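Local coordinates for protein beta-N-acetylhexosaminidase (Streptomyces plicatus, PDB 1JAK) that hydrolyses terminal non-reducing beta-linked N-acetylhexosamine residues from glycoconjugates as a family 20 glycosidase, probably by substrate-assisted catalysis, at residues A184-N189 and M461-L466; Q199-A204 and P249-P254; I205-R210 and V298-G303; V469-W474 and D483-R488. All coordinates share one frame; numbering follows the deposited sequence.

Contact 1. Residues A184-N189 and M461-L466; sequences ARYKYN and MAFPRL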
loop_
_atom_site.group_PDB
_atom_site.type_symbol
_atom_site.label_atom_id
_atom_site.label_comp_id
_atom_site.label_asym_id
_atom_site.label_seq_id
_atom_site.Cartn_x
_atom_site.Cartn_y
_atom_site.Cartn_z
ATOM N N ALA A 184 3.692 -2.548 5.848
ATOM C CA ALA A 184 4.828 -3.458 5.724
ATOM C C ALA A 184 4.553 -4.799 6.402
ATOM O O ALA A 184 5.093 -5.829 6.002
ATOM C CB ALA A 184 6.076 -2.814 6.324
ATOM N N ARG A 185 3.705 -4.783 7.425
ATOM C CA ARG A 185 3.367 -5.998 8.161
ATOM C C ARG A 185 2.773 -7.092 7.291
ATOM O O ARG A 185 2.925 -8.275 7.587
ATOM C CB ARG A 185 2.341 -5.697 9.260
ATOM C CG ARG A 185 2.853 -4.888 10.436
ATOM C CD ARG A 185 1.683 -4.441 11.311
ATOM N NE ARG A 185 2.137 -3.703 12.488
ATOM C CZ ARG A 185 2.462 -4.267 13.647
ATOM N NH1 ARG A 185 2.377 -5.584 13.800
ATOM N NH2 ARG A 185 2.896 -3.515 14.652
ATOM N N TYR A 186 2.102 -6.696 6.216
ATOM C CA TYR A 186 1.415 -7.663 5.373
ATOM C C TYR A 186 1.987 -7.927 3.985
ATOM O O TYR A 186 1.286 -8.390 3.086
ATOM C CB TYR A 186 -0.060 -7.259 5.310
ATOM C CG TYR A 186 -0.599 -7.018 6.703
ATOM C CD1 TYR A 186 -0.720 -8.071 7.613
ATOM C CD2 TYR A 186 -0.858 -5.725 7.158
ATOM C CE1 TYR A 186 -1.073 -7.840 8.942
ATOM C CE2 TYR A 186 -1.211 -5.484 8.491
ATOM C CZ TYR A 186 -1.312 -6.546 9.375
ATOM O OH TYR A 186 -1.618 -6.317 10.700
ATOM N N LYS A 187 3.270 -7.627 3.828
ATOM C CA LYS A 187 3.985 -7.880 2.589
ATOM C C LYS A 187 3.570 -7.077 1.358
ATOM O O LYS A 187 3.784 -7.514 0.229
ATOM C CB LYS A 187 3.951 -9.387 2.282
ATOM C CG LYS A 187 4.505 -10.253 3.427
ATOM C CD LYS A 187 4.593 -11.727 3.032
ATOM C CE LYS A 187 5.167 -12.599 4.156
ATOM N NZ LYS A 187 4.206 -12.816 5.280
ATOM N N TYR A 188 2.964 -5.911 1.570
ATOM C CA TYR A 188 2.617 -5.045 0.447
ATOM C C TYR A 188 3.983 -4.655 -0.108
ATOM O O TYR A 188 4.950 -4.585 0.654
ATOM C CB TYR A 188 1.907 -3.781 0.940
ATOM C CG TYR A 188 0.426 -3.937 1.179
ATOM C CD1 TYR A 188 -0.479 -3.868 0.118
ATOM C CD2 TYR A 188 -0.076 -4.139 2.465
ATOM C CE1 TYR A 188 -1.852 -3.993 0.335
ATOM C CE2 TYR A 188 -1.447 -4.266 2.693
ATOM C CZ TYR A 188 -2.329 -4.190 1.621
ATOM O OH TYR A 188 -3.684 -4.300 1.835
ATOM N N ASN A 189 4.085 -4.401 -1.410
ATOM C CA ASN A 189 5.377 -4.020 -1.970
ATOM C C ASN A 189 5.366 -2.704 -2.740
ATOM O O ASN A 189 6.383 -2.291 -3.302
ATOM C CB ASN A 189 5.948 -5.152 -2.841
ATOM C CG ASN A 189 5.110 -5.441 -4.073
ATOM O OD1 ASN A 189 4.078 -4.808 -4.317
ATOM N ND2 ASN A 189 5.561 -6.408 -4.865
ATOM N N MET A 461 -9.992 2.911 9.957
ATOM C CA MET A 461 -10.577 2.609 8.655
ATOM C C MET A 461 -9.731 1.609 7.868
ATOM O O MET A 461 -10.254 0.856 7.048
ATOM C CB MET A 461 -10.767 3.897 7.844
ATOM C CG MET A 461 -11.796 4.862 8.443
ATOM S SD MET A 461 -13.395 4.089 8.805
ATOM C CE MET A 461 -14.052 3.829 7.144
ATOM N N ALA A 462 -8.427 1.585 8.127
ATOM C CA ALA A 462 -7.544 0.658 7.424
ATOM C C ALA A 462 -7.645 -0.755 7.999
ATOM O O ALA A 462 -7.601 -1.735 7.257
ATOM C CB ALA A 462 -6.104 1.151 7.493
ATOM N N PHE A 463 -7.777 -0.856 9.319
ATOM C CA PHE A 463 -7.883 -2.156 9.982
ATOM C C PHE A 463 -9.328 -2.430 10.384
ATOM O O PHE A 463 -10.009 -1.546 10.904
ATOM C CB PHE A 463 -6.983 -2.196 11.221
ATOM C CG PHE A 463 -5.511 -2.146 10.906
ATOM C CD1 PHE A 463 -4.877 -0.933 10.647
ATOM C CD2 PHE A 463 -4.762 -3.316 10.858
ATOM C CE1 PHE A 463 -3.516 -0.888 10.346
ATOM C CE2 PHE A 463 -3.400 -3.283 10.557
ATOM C CZ PHE A 463 -2.776 -2.064 10.301
ATOM N N PRO A 464 -9.775 -3.691 10.278
ATOM C CA PRO A 464 -9.083 -4.908 9.839
ATOM C C PRO A 464 -9.105 -5.338 8.368
ATOM O O PRO A 464 -8.747 -6.475 8.068
ATOM C CB PRO A 464 -9.728 -5.967 10.716
ATOM C CG PRO A 464 -11.176 -5.550 10.635
ATOM C CD PRO A 464 -11.122 -4.024 10.782
ATOM N N ARG A 465 -9.508 -4.466 7.450
ATOM C CA ARG A 465 -9.556 -4.860 6.043
ATOM C C ARG A 465 -8.207 -4.867 5.318
ATOM O O ARG A 465 -8.030 -5.594 4.336
ATOM C CB ARG A 465 -10.551 -3.970 5.289
ATOM C CG ARG A 465 -11.999 -4.172 5.740
ATOM C CD ARG A 465 -12.955 -3.160 5.104
ATOM N NE ARG A 465 -12.635 -1.790 5.499
ATOM C CZ ARG A 465 -13.416 -0.739 5.270
ATOM N NH1 ARG A 465 -14.577 -0.890 4.645
ATOM N NH2 ARG A 465 -13.035 0.468 5.666
ATOM N N LEU A 466 -7.255 -4.075 5.805
ATOM C CA LEU A 466 -5.934 -3.986 5.180
ATOM C C LEU A 466 -5.221 -5.333 4.989
ATOM O O LEU A 466 -4.689 -5.611 3.914
ATOM C CB LEU A 466 -5.037 -3.037 5.988
ATOM C CG LEU A 466 -3.647 -2.745 5.416
ATOM C CD1 LEU A 466 -3.769 -1.917 4.144
ATOM C CD2 LEU A 466 -2.823 -1.996 6.457
#

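Contact 2. Residues Q199-A204 and P249-P254; sequences QGWRIA and PEIDMP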
loop_
_atom_site.group_PDB
_atom_site.type_symbol
_atom_site.label_atom_id
_atom_site.label_comp_id
_atom_site.label_asym_id
_atom_site.label_seq_id
_atom_site.Cartn_x
_atom_site.Cartn_y
_atom_site.Cartn_z
ATOM N N GLN A 199 -8.184 19.725 -2.985
ATOM C CA GLN A 199 -7.946 20.377 -1.704
ATOM C C GLN A 199 -6.482 20.604 -1.341
ATOM O O GLN A 199 -6.181 21.162 -0.281
ATOM C CB GLN A 199 -8.641 19.587 -0.592
ATOM C CG GLN A 199 -10.143 19.405 -0.829
ATOM C CD GLN A 199 -10.479 18.133 -1.590
ATOM O OE1 GLN A 199 -9.658 17.602 -2.341
ATOM N NE2 GLN A 199 -11.700 17.644 -1.406
ATOM N N GLY A 200 -5.567 20.188 -2.210
ATOM C CA GLY A 200 -4.165 20.395 -1.904
ATOM C C GLY A 200 -3.164 19.832 -2.894
ATOM O O GLY A 200 -3.419 18.825 -3.554
ATOM N N TRP A 201 -2.024 20.510 -2.996
ATOM C CA TRP A 201 -0.922 20.101 -3.861
ATOM C C TRP A 201 0.180 19.823 -2.845
ATOM O O TRP A 201 0.614 20.734 -2.143
ATOM C CB TRP A 201 -0.526 21.240 -4.802
ATOM C CG TRP A 201 0.563 20.830 -5.719
ATOM C CD1 TRP A 201 1.901 20.782 -5.439
ATOM C CD2 TRP A 201 0.409 20.314 -7.044
ATOM N NE1 TRP A 201 2.589 20.261 -6.509
ATOM C CE2 TRP A 201 1.697 19.966 -7.508
ATOM C CE3 TRP A 201 -0.696 20.108 -7.885
ATOM C CZ2 TRP A 201 1.912 19.423 -8.780
ATOM C CZ3 TRP A 201 -0.484 19.570 -9.149
ATOM C CH2 TRP A 201 0.814 19.232 -9.584
ATOM N N ARG A 202 0.645 18.578 -2.781
ATOM C CA ARG A 202 1.602 18.198 -1.749
ATOM C C ARG A 202 3.070 17.949 -2.074
ATOM O O ARG A 202 3.780 17.366 -1.254
ATOM C CB ARG A 202 1.051 16.977 -1.008
ATOM C CG ARG A 202 -0.415 17.098 -0.586
ATOM C CD ARG A 202 -0.663 18.293 0.335
ATOM N NE ARG A 202 -2.044 18.316 0.815
ATOM C CZ ARG A 202 -2.653 19.393 1.303
ATOM N NH1 ARG A 202 -2.001 20.547 1.382
ATOM N NH2 ARG A 202 -3.920 19.322 1.691
ATOM N N ILE A 203 3.537 18.365 -3.245
ATOM C CA ILE A 203 4.949 18.173 -3.576
ATOM C C ILE A 203 5.505 19.452 -4.187
ATOM O O ILE A 203 4.931 20.003 -5.123
ATOM C CB ILE A 203 5.161 16.977 -4.547
ATOM C CG1 ILE A 203 6.650 16.826 -4.876
ATOM C CG2 ILE A 203 4.348 17.170 -5.817
ATOM C CD1 ILE A 203 7.524 16.504 -3.669
ATOM N N ALA A 204 6.617 19.935 -3.642
ATOM C CA ALA A 204 7.226 21.162 -4.141
ATOM C C ALA A 204 7.771 21.000 -5.557
ATOM O O ALA A 204 8.541 20.084 -5.840
ATOM C CB ALA A 204 8.343 21.618 -3.197
ATOM N N PRO A 249 4.121 7.557 -7.148
ATOM C CA PRO A 249 3.517 8.873 -6.941
ATOM C C PRO A 249 2.425 9.155 -7.958
ATOM O O PRO A 249 2.500 8.696 -9.095
ATOM C CB PRO A 249 4.699 9.811 -7.115
ATOM C CG PRO A 249 5.430 9.154 -8.262
ATOM C CD PRO A 249 5.405 7.680 -7.866
ATOM N N GLU A 250 1.413 9.908 -7.541
ATOM C CA GLU A 250 0.326 10.270 -8.442
ATOM C C GLU A 250 0.063 11.767 -8.444
ATOM O O GLU A 250 -0.062 12.390 -7.386
ATOM C CB GLU A 250 -0.989 9.570 -8.058
ATOM C CG GLU A 250 -2.145 9.869 -9.046
ATOM C CD GLU A 250 -3.521 9.475 -8.521
ATOM O OE1 GLU A 250 -3.597 8.684 -7.560
ATOM O OE2 GLU A 250 -4.534 9.952 -9.087
ATOM N N ILE A 251 0.007 12.333 -9.645
ATOM C CA ILE A 251 -0.347 13.732 -9.848
ATOM C C ILE A 251 -1.564 13.557 -10.752
ATOM O O ILE A 251 -1.436 13.230 -11.935
ATOM C CB ILE A 251 0.745 14.527 -10.586
ATOM C CG1 ILE A 251 1.979 14.668 -9.691
ATOM C CG2 ILE A 251 0.205 15.910 -10.964
ATOM C CD1 ILE A 251 1.722 15.408 -8.394
ATOM N N ASP A 252 -2.747 13.740 -10.176
ATOM C CA ASP A 252 -3.996 13.546 -10.907
ATOM C C ASP A 252 -4.260 14.600 -11.981
ATOM O O ASP A 252 -4.130 15.798 -11.733
ATOM C CB ASP A 252 -5.161 13.525 -9.911
ATOM C CG ASP A 252 -6.311 12.650 -10.370
ATOM O OD1 ASP A 252 -6.457 12.439 -11.593
ATOM O OD2 ASP A 252 -7.083 12.182 -9.501
ATOM N N MET A 253 -4.644 14.141 -13.171
ATOM C CA MET A 253 -4.945 15.032 -14.290
ATOM C C MET A 253 -5.841 14.310 -15.296
ATOM O O MET A 253 -5.793 13.086 -15.406
ATOM C CB MET A 253 -3.645 15.481 -14.968
ATOM C CG MET A 253 -2.750 14.337 -15.407
ATOM S SD MET A 253 -1.181 14.908 -16.102
ATOM C CE MET A 253 -0.251 15.254 -14.592
ATOM N N PRO A 254 -6.680 15.054 -16.041
ATOM C CA PRO A 254 -6.863 16.507 -16.024
ATOM C C PRO A 254 -7.857 16.953 -14.956
ATOM O O PRO A 254 -8.029 18.148 -14.719
ATOM C CB PRO A 254 -7.360 16.798 -17.436
ATOM C CG PRO A 254 -8.240 15.622 -17.700
ATOM C CD PRO A 254 -7.432 14.449 -17.158
#

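Contact 3. Residues I205-R210 and V298-G303; sequences IDSWPR and VDDVIG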
loop_
_atom_site.group_PDB
_atom_site.type_symbol
_atom_site.label_atom_id
_atom_site.label_comp_id
_atom_site.label_asym_id
_atom_site.label_seq_id
_atom_site.Cartn_x
_atom_site.Cartn_y
_atom_site.Cartn_z
ATOM N N ILE A 205 7.350 21.900 -6.443
ATOM C CA ILE A 205 7.789 21.904 -7.840
ATOM C C ILE A 205 8.519 23.235 -8.041
ATOM O O ILE A 205 7.907 24.297 -7.952
ATOM C CB ILE A 205 6.572 21.836 -8.801
ATOM C CG1 ILE A 205 5.761 20.563 -8.535
ATOM C CG2 ILE A 205 7.042 21.882 -10.248
ATOM C CD1 ILE A 205 6.536 19.273 -8.747
ATOM N N ASP A 206 9.824 23.180 -8.305
ATOM C CA ASP A 206 10.618 24.398 -8.474
ATOM C C ASP A 206 10.148 25.325 -9.590
ATOM O O ASP A 206 10.160 26.550 -9.435
ATOM C CB ASP A 206 12.093 24.058 -8.718
ATOM C CG ASP A 206 12.743 23.351 -7.540
ATOM O OD1 ASP A 206 12.369 23.638 -6.384
ATOM O OD2 ASP A 206 13.644 22.518 -7.776
ATOM N N SER A 207 9.751 24.746 -10.717
ATOM C CA SER A 207 9.306 25.540 -11.858
ATOM C C SER A 207 7.979 26.264 -11.639
ATOM O O SER A 207 7.685 27.249 -12.321
ATOM C CB SER A 207 9.238 24.659 -13.110
ATOM O OG SER A 207 8.557 23.443 -12.858
ATOM N N TRP A 208 7.186 25.779 -10.686
ATOM C CA TRP A 208 5.896 26.387 -10.352
ATOM C C TRP A 208 5.787 26.424 -8.825
ATOM O O TRP A 208 5.015 25.673 -8.228
ATOM C CB TRP A 208 4.744 25.560 -10.937
ATOM C CG TRP A 208 4.787 25.430 -12.436
ATOM C CD1 TRP A 208 5.664 24.685 -13.170
ATOM C CD2 TRP A 208 3.945 26.103 -13.381
ATOM N NE1 TRP A 208 5.424 24.854 -14.513
ATOM C CE2 TRP A 208 4.374 25.720 -14.671
ATOM C CE3 TRP A 208 2.870 26.996 -13.262
ATOM C CZ2 TRP A 208 3.765 26.197 -15.840
ATOM C CZ3 TRP A 208 2.262 27.473 -14.425
ATOM C CH2 TRP A 208 2.714 27.071 -15.697
ATOM N N PRO A 209 6.556 27.316 -8.179
ATOM C CA PRO A 209 6.615 27.504 -6.725
ATOM C C PRO A 209 5.297 27.669 -5.973
ATOM O O PRO A 209 5.184 27.232 -4.826
ATOM C CB PRO A 209 7.506 28.734 -6.571
ATOM C CG PRO A 209 8.381 28.678 -7.771
ATOM C CD PRO A 209 7.408 28.311 -8.856
ATOM N N ARG A 210 4.309 28.302 -6.602
ATOM C CA ARG A 210 3.022 28.531 -5.947
ATOM C C ARG A 210 2.182 27.280 -5.728
ATOM O O ARG A 210 1.275 27.282 -4.893
ATOM C CB ARG A 210 2.199 29.560 -6.728
ATOM C CG ARG A 210 2.713 30.988 -6.620
ATOM C CD ARG A 210 1.911 31.925 -7.516
ATOM N NE ARG A 210 0.491 31.967 -7.168
ATOM C CZ ARG A 210 0.000 32.537 -6.071
ATOM N NH1 ARG A 210 0.814 33.119 -5.198
ATOM N NH2 ARG A 210 -1.307 32.533 -5.846
ATOM N N VAL A 298 2.208 20.450 -17.348
ATOM C CA VAL A 298 2.256 19.009 -17.135
ATOM C C VAL A 298 3.659 18.451 -17.346
ATOM O O VAL A 298 4.126 17.621 -16.566
ATOM C CB VAL A 298 1.271 18.272 -18.064
ATOM C CG1 VAL A 298 1.488 16.766 -17.970
ATOM C CG2 VAL A 298 -0.163 18.617 -17.670
ATOM N N ASP A 299 4.338 18.910 -18.393
ATOM C CA ASP A 299 5.685 18.430 -18.663
ATOM C C ASP A 299 6.629 18.810 -17.523
ATOM O O ASP A 299 7.421 17.979 -17.070
ATOM C CB ASP A 299 6.197 18.990 -19.993
ATOM C CG ASP A 299 7.515 18.367 -20.417
ATOM O OD1 ASP A 299 8.554 18.731 -19.836
ATOM O OD2 ASP A 299 7.511 17.505 -21.319
ATOM N N ASP A 300 6.536 20.052 -17.048
ATOM C CA ASP A 300 7.391 20.505 -15.951
ATOM C C ASP A 300 7.175 19.668 -14.692
ATOM O O ASP A 300 8.134 19.228 -14.053
ATOM C CB ASP A 300 7.130 21.978 -15.604
ATOM C CG ASP A 300 7.690 22.942 -16.638
ATOM O OD1 ASP A 300 8.616 22.562 -17.387
ATOM O OD2 ASP A 300 7.214 24.094 -16.682
ATOM N N VAL A 301 5.913 19.452 -14.334
ATOM C CA VAL A 301 5.590 18.681 -13.138
ATOM C C VAL A 301 6.013 17.215 -13.232
ATOM O O VAL A 301 6.653 16.693 -12.317
ATOM C CB VAL A 301 4.080 18.753 -12.823
ATOM C CG1 VAL A 301 3.732 17.786 -11.696
ATOM C CG2 VAL A 301 3.712 20.171 -12.419
ATOM N N ILE A 302 5.664 16.554 -14.329
ATOM C CA ILE A 302 6.025 15.152 -14.496
ATOM C C ILE A 302 7.544 14.986 -14.541
ATOM O O ILE A 302 8.089 14.011 -14.015
ATOM C CB ILE A 302 5.384 14.569 -15.777
ATOM C CG1 ILE A 302 3.865 14.471 -15.583
ATOM C CG2 ILE A 302 5.986 13.208 -16.099
ATOM C CD1 ILE A 302 3.105 13.923 -16.782
ATOM N N GLY A 303 8.226 15.946 -15.156
ATOM C CA GLY A 303 9.676 15.869 -15.232
ATOM C C GLY A 303 10.317 15.957 -13.859
ATOM O O GLY A 303 11.222 15.180 -13.532
#

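Contact 4. Residues V469-W474 and D483-R488; sequences VAELGW and DTYKVR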
loop_
_atom_site.group_PDB
_atom_site.type_symbol
_atom_site.label_atom_id
_atom_site.label_comp_id
_atom_site.label_asym_id
_atom_site.label_seq_id
_atom_site.Cartn_x
_atom_site.Cartn_y
_atom_site.Cartn_z
ATOM N N VAL A 469 -6.683 -7.505 1.939
ATOM C CA VAL A 469 -6.311 -7.155 0.573
ATOM C C VAL A 469 -4.883 -7.625 0.297
ATOM O O VAL A 469 -4.550 -8.015 -0.824
ATOM C CB VAL A 469 -6.422 -5.642 0.334
ATOM C CG1 VAL A 469 -6.135 -5.321 -1.132
ATOM C CG2 VAL A 469 -7.821 -5.166 0.721
ATOM N N ALA A 470 -4.042 -7.593 1.326
ATOM C CA ALA A 470 -2.666 -8.048 1.184
ATOM C C ALA A 470 -2.680 -9.541 0.866
ATOM O O ALA A 470 -1.897 -10.018 0.041
ATOM C CB ALA A 470 -1.888 -7.791 2.473
ATOM N N GLU A 471 -3.572 -10.279 1.520
ATOM C CA GLU A 471 -3.670 -11.713 1.274
ATOM C C GLU A 471 -4.106 -11.989 -0.161
ATOM O O GLU A 471 -3.579 -12.888 -0.813
ATOM C CB GLU A 471 -4.650 -12.382 2.243
ATOM C CG GLU A 471 -4.867 -13.864 1.927
ATOM C CD GLU A 471 -5.165 -14.703 3.154
ATOM O OE1 GLU A 471 -4.472 -14.520 4.178
ATOM O OE2 GLU A 471 -6.077 -15.557 3.093
ATOM N N LEU A 472 -5.069 -11.220 -0.658
ATOM C CA LEU A 472 -5.532 -11.415 -2.027
ATOM C C LEU A 472 -4.372 -11.222 -2.997
ATOM O O LEU A 472 -4.282 -11.904 -4.016
ATOM C CB LEU A 472 -6.659 -10.431 -2.362
ATOM C CG LEU A 472 -7.959 -10.615 -1.576
ATOM C CD1 LEU A 472 -8.977 -9.577 -2.031
ATOM C CD2 LEU A 472 -8.506 -12.017 -1.800
ATOM N N GLY A 473 -3.467 -10.306 -2.668
ATOM C CA GLY A 473 -2.341 -10.067 -3.547
ATOM C C GLY A 473 -1.230 -11.092 -3.410
ATOM O O GLY A 473 -0.541 -11.398 -4.381
ATOM N N TRP A 474 -1.071 -11.646 -2.211
ATOM C CA TRP A 474 0.008 -12.594 -1.950
ATOM C C TRP A 474 -0.284 -14.098 -1.979
ATOM O O TRP A 474 0.424 -14.865 -2.644
ATOM C CB TRP A 474 0.652 -12.241 -0.596
ATOM C CG TRP A 474 1.769 -13.164 -0.186
ATOM C CD1 TRP A 474 1.653 -14.457 0.255
ATOM C CD2 TRP A 474 3.174 -12.887 -0.245
ATOM N NE1 TRP A 474 2.899 -15.000 0.465
ATOM C CE2 TRP A 474 3.850 -14.060 0.166
ATOM C CE3 TRP A 474 3.929 -11.763 -0.608
ATOM C CZ2 TRP A 474 5.245 -14.141 0.222
ATOM C CZ3 TRP A 474 5.320 -11.843 -0.552
ATOM C CH2 TRP A 474 5.962 -13.026 -0.141
ATOM N N ASP A 483 -14.243 -18.544 6.068
ATOM C CA ASP A 483 -14.405 -19.199 7.363
ATOM C C ASP A 483 -13.098 -19.471 8.097
ATOM O O ASP A 483 -13.047 -19.374 9.324
ATOM C CB ASP A 483 -15.200 -20.500 7.219
ATOM C CG ASP A 483 -16.664 -20.254 6.903
ATOM O OD1 ASP A 483 -17.182 -19.184 7.285
ATOM O OD2 ASP A 483 -17.301 -21.137 6.291
ATOM N N THR A 484 -12.045 -19.812 7.362
ATOM C CA THR A 484 -10.763 -20.076 8.003
ATOM C C THR A 484 -9.930 -18.800 8.100
ATOM O O THR A 484 -9.152 -18.633 9.035
ATOM C CB THR A 484 -9.963 -21.179 7.264
ATOM O OG1 THR A 484 -9.838 -20.850 5.878
ATOM C CG2 THR A 484 -10.673 -22.523 7.400
ATOM N N TYR A 485 -10.104 -17.895 7.140
ATOM C CA TYR A 485 -9.370 -16.633 7.166
ATOM C C TYR A 485 -9.784 -15.797 8.375
ATOM O O TYR A 485 -8.939 -15.195 9.040
ATOM C CB TYR A 485 -9.631 -15.814 5.894
ATOM C CG TYR A 485 -9.047 -14.415 5.967
ATOM C CD1 TYR A 485 -7.669 -14.210 5.898
ATOM C CD2 TYR A 485 -9.868 -13.305 6.177
ATOM C CE1 TYR A 485 -7.118 -12.935 6.040
ATOM C CE2 TYR A 485 -9.326 -12.020 6.324
ATOM C CZ TYR A 485 -7.953 -11.848 6.257
ATOM O OH TYR A 485 -7.405 -10.597 6.426
ATOM N N LYS A 486 -11.083 -15.755 8.659
ATOM C CA LYS A 486 -11.568 -14.953 9.775
ATOM C C LYS A 486 -10.952 -15.365 11.104
ATOM O O LYS A 486 -10.863 -14.552 12.026
ATOM C CB LYS A 486 -13.100 -15.000 9.862
ATOM C CG LYS A 486 -13.693 -16.323 10.299
ATOM C CD LYS A 486 -15.216 -16.238 10.281
ATOM C CE LYS A 486 -15.856 -17.536 10.748
ATOM N NZ LYS A 486 -17.342 -17.449 10.712
ATOM N N VAL A 487 -10.520 -16.620 11.206
ATOM C CA VAL A 487 -9.891 -17.091 12.436
ATOM C C VAL A 487 -8.483 -16.514 12.524
ATOM O O VAL A 487 -8.025 -16.133 13.601
ATOM C CB VAL A 487 -9.811 -18.632 12.484
ATOM C CG1 VAL A 487 -9.030 -19.071 13.716
ATOM C CG2 VAL A 487 -11.213 -19.220 12.515
ATOM N N ARG A 488 -7.799 -16.453 11.386
ATOM C CA ARG A 488 -6.452 -15.898 11.346
ATOM C C ARG A 488 -6.519 -14.388 11.566
ATOM O O ARG A 488 -5.615 -13.799 12.162
ATOM C CB ARG A 488 -5.780 -16.225 10.006
ATOM C CG ARG A 488 -5.419 -17.706 9.870
ATOM C CD ARG A 488 -4.610 -18.012 8.612
ATOM N NE ARG A 488 -5.429 -18.071 7.402
ATOM C CZ ARG A 488 -5.367 -17.189 6.409
ATOM N NH1 ARG A 488 -4.523 -16.166 6.475
ATOM N NH2 ARG A 488 -6.141 -17.337 5.340
#

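Contact 1. Residues A184-N189 and M461-L466
The phenol OH of Tyr188 donates a hydrogen bond to the main-chain O of Leu466, a short link of 2.7 Å. It meets the carbonyl at a C=O...donor angle of 137° and lies somewhat tilted from the carbonyl plane, with the acceptor at the edge of the tyrosine ring. The same residue supplies an apolar partner: Leu466 CD1 lies 3.6 Å from Tyr188 CE2, beside the hydrogen-bonded end of the ring. Leu466 turns CG anti to its own N (chi1 -176°), which carries the isobutyl group beside its carbonyl and puts both carbonyl O and methyl against one phenol. A phenylalanine at Tyr188 would keep the ring against the leucine but would probably leave the buried Leu466 O without this donor.

A second tyrosine adds an aromatic contact. Tyr186 meets Phe463 edge to edge at its hydroxyl end, with Tyr186 CE2 3.7 Å from Phe463 CE2, while its OH is hydrogen-bonded to Trp496. The other branch of the leucine, CD2, comes within 4.3 Å of Tyr186 CD2, so the two methyls serve different rings.

The contact joins the loop between helix 173-184 and barrel strand 190-194 to the junction of helices 455-462 and 465-474. Val183 of helix 173-184 touches both Tyr188 and Leu466, and Val469 and Ala470, farther along helix 465-474, also touch Tyr188.

Contact 2. Residues Q199-A204 and P249-P254
Ile251 CB points at the loop 199-204; of its branches, CG2 meets the indole of Trp201 alone, whereas CD1 meets both the indole and Ile203. From CB, the methyl CG2 goes to the benzo end of the Trp201 indole, 3.6 Å from Trp201 CH2. The other branch runs through CG1, beside the backbone N (chi1 -68°), to CD1, which lies 4.0 Å from Trp201 CZ2 and 4.1 Å from Ile203 CG2. Both partners cross the isoleucine at about a right angle.

The indole is held from within its own loop: Trp201 NE1 donates to Ile203 O at 2.7 Å, in the carbonyl plane, though the bond is bent (131° at the hydrogen). Were Trp201 replaced by alanine, a gap would be likely to open beside Ile251 CG2 and Ile203 O would lose its indole donor.

The loop follows strand 190-194 and packs here on Ile251, at or close to the C-terminal end of barrel strand 246-250. Helix 292-307 touches both partners, through Val301 on Trp201 and Leu305 on Ile251.

Contact 3. Residues I205-R210 and V298-G303
Trp208 and Asp300 meet because each carries CG anti to its own carbonyl carbon, at chi1 -60° in the tryptophan, and from these positions the indole N-H and the carboxylate converge. Trp208 NE1 donates to Asp300 OD2 at 2.9 Å, with an N-H...acceptor angle of 162°. The oxygen accepts through its anti lone pair, on the side away from OD1, and sits near the ring plane. Ring and carboxylate planes are turned 49° apart, so the bond joins two groups that are not coplanar.

Ser207 adds a contact at the foot of the same acid: its OG lies 3.4 Å from Asp300 CB. That hydroxyl has its polar partner one helical turn on, where it is hydrogen-bonded to Glu304, an acid that also accepts from the backbone N of Asp206. Beside these polar groups Ile205 packs more loosely on Val301, the methyls Ile205 CG2 and Val301 CG2 standing 4.3 Å apart. The loop presents the three residues from a type I turn, Ile205 to Trp208, closed by the backbone bond from Trp208 N to Ile205 O at 3.2 Å.

The Trp208 ring also makes edge-to-face contacts with Tyr264 and Phe297. The arrangement belongs to the periphery of the alpha/beta barrel of family 20 catalytic domains: a long loop after strand 190-194 is fastened to the outer helix 292-307 by an indole-carboxylate bond and a small apolar patch.

Contact 4. Residues V469-W474 and D483-R488
Glu471 and Arg488 form a bidentate, end-on salt bridge in which each carboxylate oxygen takes one terminal nitrogen. Arg488 NH1 donates to Glu471 OE1 at 2.8 Å, and Arg488 NH2 reaches Glu471 OE2 at 2.9 Å. Both bonds are nearly straight (171° and 175°) and use the syn lone pairs, while the two flat groups lie only 11° from coplanar. The side chains themselves cross at about a right angle; the arginine chain bends at chi3 on its way to the acid.

Next to this pair stands Tyr485, one helical turn before Arg488. Its CD1 lies 3.5 Å from Glu471 OE2, and its ring is turned steeply to the carboxylate plane.

The same oxygens have further partners from outside the two helices: OE2 is hydrogen-bonded to Tyr424 OH and OE1 to the backbone N of Ala30. Val27 O takes a bond from Arg488 NH1, and Tyr424 stacks on Tyr485, tying helices 465-474 and 482-490 to helix 420-424 and to the N-terminal part of the chain.

Opposite charges thus meet in a buried place, where the paired guanidinium and the two further donors would be expected to favour the ionised carboxylate and restrict its rotation.

Overall arrangement
The contacts form two touching pairs; contacts 2 and 3 lie across the chain's centre from contact 4, while contact 1 is near it. Contacts 1 and 4, with centres 11 Å apart, share helix 465-474: Tyr186 and Tyr188 of the first pack on Ala470, and Lys187 makes a cation-pi contact with Trp474. Contacts 2 and 3 are likewise 11 Å apart, joined where Val301 touches Ile251 and where Met253 meets Val298; along the sequence their segments alternate. Contacts 3 and 4 are farthest apart, 41 Å between centres. Contact 2 approaches the inhibitor pocket, the Ile251 side chain lying about 13 Å from the bound azasugar. Gln199, in segment 199-204, is hydrogen-bonded to the pocket residue Arg168.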